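Local coordinates for START domain-containing protein 10 (Homo sapiens, PDB 6SER) that transfers phosphatidylcholine and phosphatidylethanolamine between membranes, preferring lipids with a palmitoyl or stearoyl chain at sn-1 and an unsaturated chain at sn-2, at residues K69-V77 with M212-L220. Residues are numbered along the deposited sequence; the frame is centred on the assembly and turned at random.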
loop_
_atom_site.group_PDB
_atom_site.type_symbol
_atom_site.label_atom_id
_atom_site.label_comp_id
_atom_site.label_asym_id
_atom_site.label_seq_id
_atom_site.Cartn_x
_atom_site.Cartn_y
_atom_site.Cartn_z
ATOM N N LYS A 69 -9.709 -5.458 -4.546
ATOM C CA LYS A 69 -9.643 -4.173 -5.230
ATOM C C LYS A 69 -10.717 -3.266 -4.653
ATOM O O LYS A 69 -11.870 -3.681 -4.506
ATOM C CB LYS A 69 -9.837 -4.331 -6.741
ATOM C CG LYS A 69 -9.804 -3.012 -7.489
ATOM C CD LYS A 69 -10.389 -3.121 -8.889
ATOM C CE LYS A 69 -9.608 -4.081 -9.753
ATOM N NZ LYS A 69 -10.091 -4.001 -11.154
ATOM N N CYS A 70 -10.349 -2.038 -4.306
ATOM C CA CYS A 70 -11.313 -1.096 -3.746
ATOM C C CYS A 70 -11.131 0.266 -4.401
ATOM O O CYS A 70 -10.031 0.828 -4.384
ATOM C CB CYS A 70 -11.181 -1.000 -2.222
ATOM S SG CYS A 70 -12.577 -0.128 -1.437
ATOM N N ARG A 71 -12.213 0.791 -4.965
ATOM C CA ARG A 71 -12.216 2.031 -5.725
ATOM C C ARG A 71 -13.069 3.061 -4.996
ATOM O O ARG A 71 -14.152 2.740 -4.496
ATOM C CB ARG A 71 -12.753 1.780 -7.138
ATOM C CG ARG A 71 -12.667 2.935 -8.103
ATOM C CD ARG A 71 -13.041 2.468 -9.505
ATOM N NE ARG A 71 -13.104 3.551 -10.485
ATOM C CZ ARG A 71 -14.128 4.395 -10.607
ATOM N NH1 ARG A 71 -15.173 4.296 -9.794
ATOM N NH2 ARG A 71 -14.104 5.344 -11.537
ATOM N N MET A 72 -12.576 4.294 -4.916
ATOM C CA MET A 72 -13.292 5.336 -4.190
ATOM C C MET A 72 -13.206 6.663 -4.926
ATOM O O MET A 72 -12.112 7.150 -5.224
ATOM C CB MET A 72 -12.752 5.497 -2.771
ATOM C CG MET A 72 -13.246 6.761 -2.103
ATOM S SD MET A 72 -12.696 6.845 -0.402
ATOM C CE MET A 72 -10.943 7.153 -0.635
ATOM N N GLU A 73 -14.366 7.248 -5.198
ATOM C CA GLU A 73 -14.461 8.531 -5.875
ATOM C C GLU A 73 -14.333 9.642 -4.842
ATOM O O GLU A 73 -15.080 9.670 -3.857
ATOM C CB GLU A 73 -15.786 8.633 -6.624
ATOM C CG GLU A 73 -15.634 8.847 -8.116
ATOM C CD GLU A 73 -16.940 8.658 -8.872
ATOM O OE1 GLU A 73 -17.882 9.451 -8.643
ATOM O OE2 GLU A 73 -17.021 7.709 -9.689
ATOM N N CYS A 74 -13.381 10.543 -5.055
ATOM C CA CYS A 74 -13.135 11.663 -4.150
ATOM C C CYS A 74 -13.530 12.937 -4.888
ATOM O O CYS A 74 -12.781 13.433 -5.738
ATOM C CB CYS A 74 -11.679 11.697 -3.702
ATOM S SG CYS A 74 -11.192 10.293 -2.695
ATOM N N CYS A 75 -14.712 13.462 -4.572
ATOM C CA CYS A 75 -15.232 14.577 -5.351
ATOM C C CYS A 75 -14.559 15.897 -5.003
ATOM O O CYS A 75 -14.520 16.791 -5.853
ATOM C CB CYS A 75 -16.747 14.696 -5.165
ATOM S SG CYS A 75 -17.248 15.348 -3.563
ATOM N N ASP A 76 -13.999 16.029 -3.791
ATOM C CA ASP A 76 -13.515 17.318 -3.308
ATOM C C ASP A 76 -12.092 17.257 -2.759
ATOM O O ASP A 76 -11.707 18.133 -1.978
ATOM C CB ASP A 76 -14.466 17.879 -2.246
ATOM C CG ASP A 76 -14.688 16.919 -1.100
ATOM O OD1 ASP A 76 -15.158 17.367 -0.036
ATOM O OD2 ASP A 76 -14.381 15.715 -1.257
ATOM N N VAL A 77 -11.302 16.249 -3.128
ATOM C CA VAL A 77 -9.873 16.292 -2.813
ATOM C C VAL A 77 -9.085 16.062 -4.099
ATOM O O VAL A 77 -9.411 15.157 -4.881
ATOM C CB VAL A 77 -9.484 15.292 -1.705
ATOM C CG1 VAL A 77 -10.508 15.306 -0.575
ATOM C CG2 VAL A 77 -9.283 13.888 -2.241
ATOM N N MET A 212 -10.966 2.904 3.494
ATOM C CA MET A 212 -10.826 3.904 2.442
ATOM C C MET A 212 -11.449 5.229 2.852
ATOM O O MET A 212 -10.912 6.297 2.532
ATOM C CB MET A 212 -11.467 3.403 1.150
ATOM C CG MET A 212 -10.778 2.188 0.546
ATOM S SD MET A 212 -9.230 2.614 -0.275
ATOM C CE MET A 212 -9.843 3.556 -1.674
ATOM N N LYS A 213 -12.593 5.186 3.541
ATOM C CA LYS A 213 -13.231 6.433 3.943
ATOM C C LYS A 213 -12.465 7.109 5.070
ATOM O O LYS A 213 -12.452 8.341 5.151
ATOM C CB LYS A 213 -14.690 6.192 4.333
ATOM C CG LYS A 213 -15.674 6.375 3.159
ATOM C CD LYS A 213 -15.484 7.750 2.492
ATOM C CE LYS A 213 -16.384 7.963 1.273
ATOM N NZ LYS A 213 -16.094 9.254 0.566
ATOM N N LYS A 214 -11.809 6.330 5.937
ATOM C CA LYS A 214 -10.907 6.932 6.912
ATOM C C LYS A 214 -9.771 7.671 6.212
ATOM O O LYS A 214 -9.442 8.809 6.569
ATOM C CB LYS A 214 -10.365 5.865 7.862
ATOM C CG LYS A 214 -11.117 5.790 9.177
ATOM C CD LYS A 214 -10.828 4.504 9.936
ATOM C CE LYS A 214 -11.456 4.542 11.327
ATOM N NZ LYS A 214 -12.880 5.005 11.292
ATOM N N MET A 215 -9.188 7.053 5.185
ATOM C CA MET A 215 -8.178 7.737 4.389
ATOM C C MET A 215 -8.742 8.995 3.742
ATOM O O MET A 215 -8.063 10.027 3.680
ATOM C CB MET A 215 -7.628 6.797 3.320
ATOM C CG MET A 215 -6.563 7.446 2.452
ATOM S SD MET A 215 -6.153 6.485 0.989
ATOM C CE MET A 215 -5.756 4.900 1.714
ATOM N N TYR A 216 -9.977 8.930 3.243
ATOM C CA TYR A 216 -10.565 10.104 2.608
ATOM C C TYR A 216 -10.700 11.254 3.601
ATOM O O TYR A 216 -10.365 12.402 3.286
ATOM C CB TYR A 216 -11.921 9.760 1.997
ATOM C CG TYR A 216 -12.734 10.990 1.669
ATOM C CD1 TYR A 216 -12.463 11.744 0.530
ATOM C CD2 TYR A 216 -13.763 11.412 2.507
ATOM C CE1 TYR A 216 -13.197 12.880 0.224
ATOM C CE2 TYR A 216 -14.503 12.549 2.209
ATOM C CZ TYR A 216 -14.215 13.276 1.065
ATOM O OH TYR A 216 -14.946 14.405 0.760
ATOM N N LYS A 217 -11.185 10.963 4.812
ATOM C CA LYS A 217 -11.282 12.010 5.828
ATOM C C LYS A 217 -9.907 12.571 6.162
ATOM O O LYS A 217 -9.770 13.771 6.435
ATOM C CB LYS A 217 -11.960 11.474 7.092
ATOM C CG LYS A 217 -13.438 11.134 6.912
ATOM C CD LYS A 217 -14.108 10.796 8.239
ATOM C CE LYS A 217 -15.593 10.518 8.040
ATOM N NZ LYS A 217 -16.375 10.629 9.306
ATOM N N ALA A 218 -8.876 11.720 6.142
ATOM C CA ALA A 218 -7.526 12.197 6.411
ATOM C C ALA A 218 -7.085 13.221 5.373
ATOM O O ALA A 218 -6.418 14.206 5.707
ATOM C CB ALA A 218 -6.553 11.021 6.456
ATOM N N CYS A 219 -7.458 13.011 4.108
ATOM C CA CYS A 219 -7.108 13.969 3.063
ATOM C C CYS A 219 -7.736 15.337 3.308
ATOM O O CYS A 219 -7.152 16.359 2.926
ATOM C CB CYS A 219 -7.528 13.430 1.698
ATOM S SG CYS A 219 -6.686 11.882 1.227
ATOM N N LEU A 220 -8.919 15.381 3.934
ATOM C CA LEU A 220 -9.558 16.664 4.225
ATOM C C LEU A 220 -8.806 17.416 5.312
ATOM O O LEU A 220 -8.688 18.646 5.258
ATOM C CB LEU A 220 -11.015 16.458 4.644
ATOM C CG LEU A 220 -11.931 15.763 3.635
ATOM C CD1 LEU A 220 -13.303 15.513 4.240
ATOM C CD2 LEU A 220 -12.040 16.586 2.365
#
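Tyr216 OH donates a very short hydrogen bond, 2.5 Å, to Asp76 OD2, which meets the phenol at its ring edge. The carboxylate and the ring are nearly coplanar, 29° apart, and the bond ties the loop after strand 69-74 to the helix. A tyrosine suits this place because its ring carries a hydroxyl far enough from the helix to reach that loop; CG anti to the backbone N (chi1 164°) sends the ring that way. Its carbons serve apolar packing: Val77 CG1 sits obliquely against Tyr216 CE1 at 3.7 Å and also meets Leu220 CD2. Leu220 CG lies above one ring face and Lys213 NZ above the other, both offset toward the rim. Cys74 SG makes an oblique sulfur-aromatic contact, 5.0 Å from the ring centroid.

Toward the start of the strand, two flexible, unbranched methionines pack together. Met72 bends at chi3, bringing CE to 3.3 Å from Met212 O and against Tyr216 CB. In return Met212, bent at chi2 and chi3, sets its CE 3.7 Å from Met72 CB, and its CG lies 3.5 Å from the small Cys70 SG. The axes of strand 69-74 and helix 212-220 approach to 9.9 Å and cross at -33°, the long C-terminal helix packing on the curved β-sheet as in the helix-grip fold of START domains.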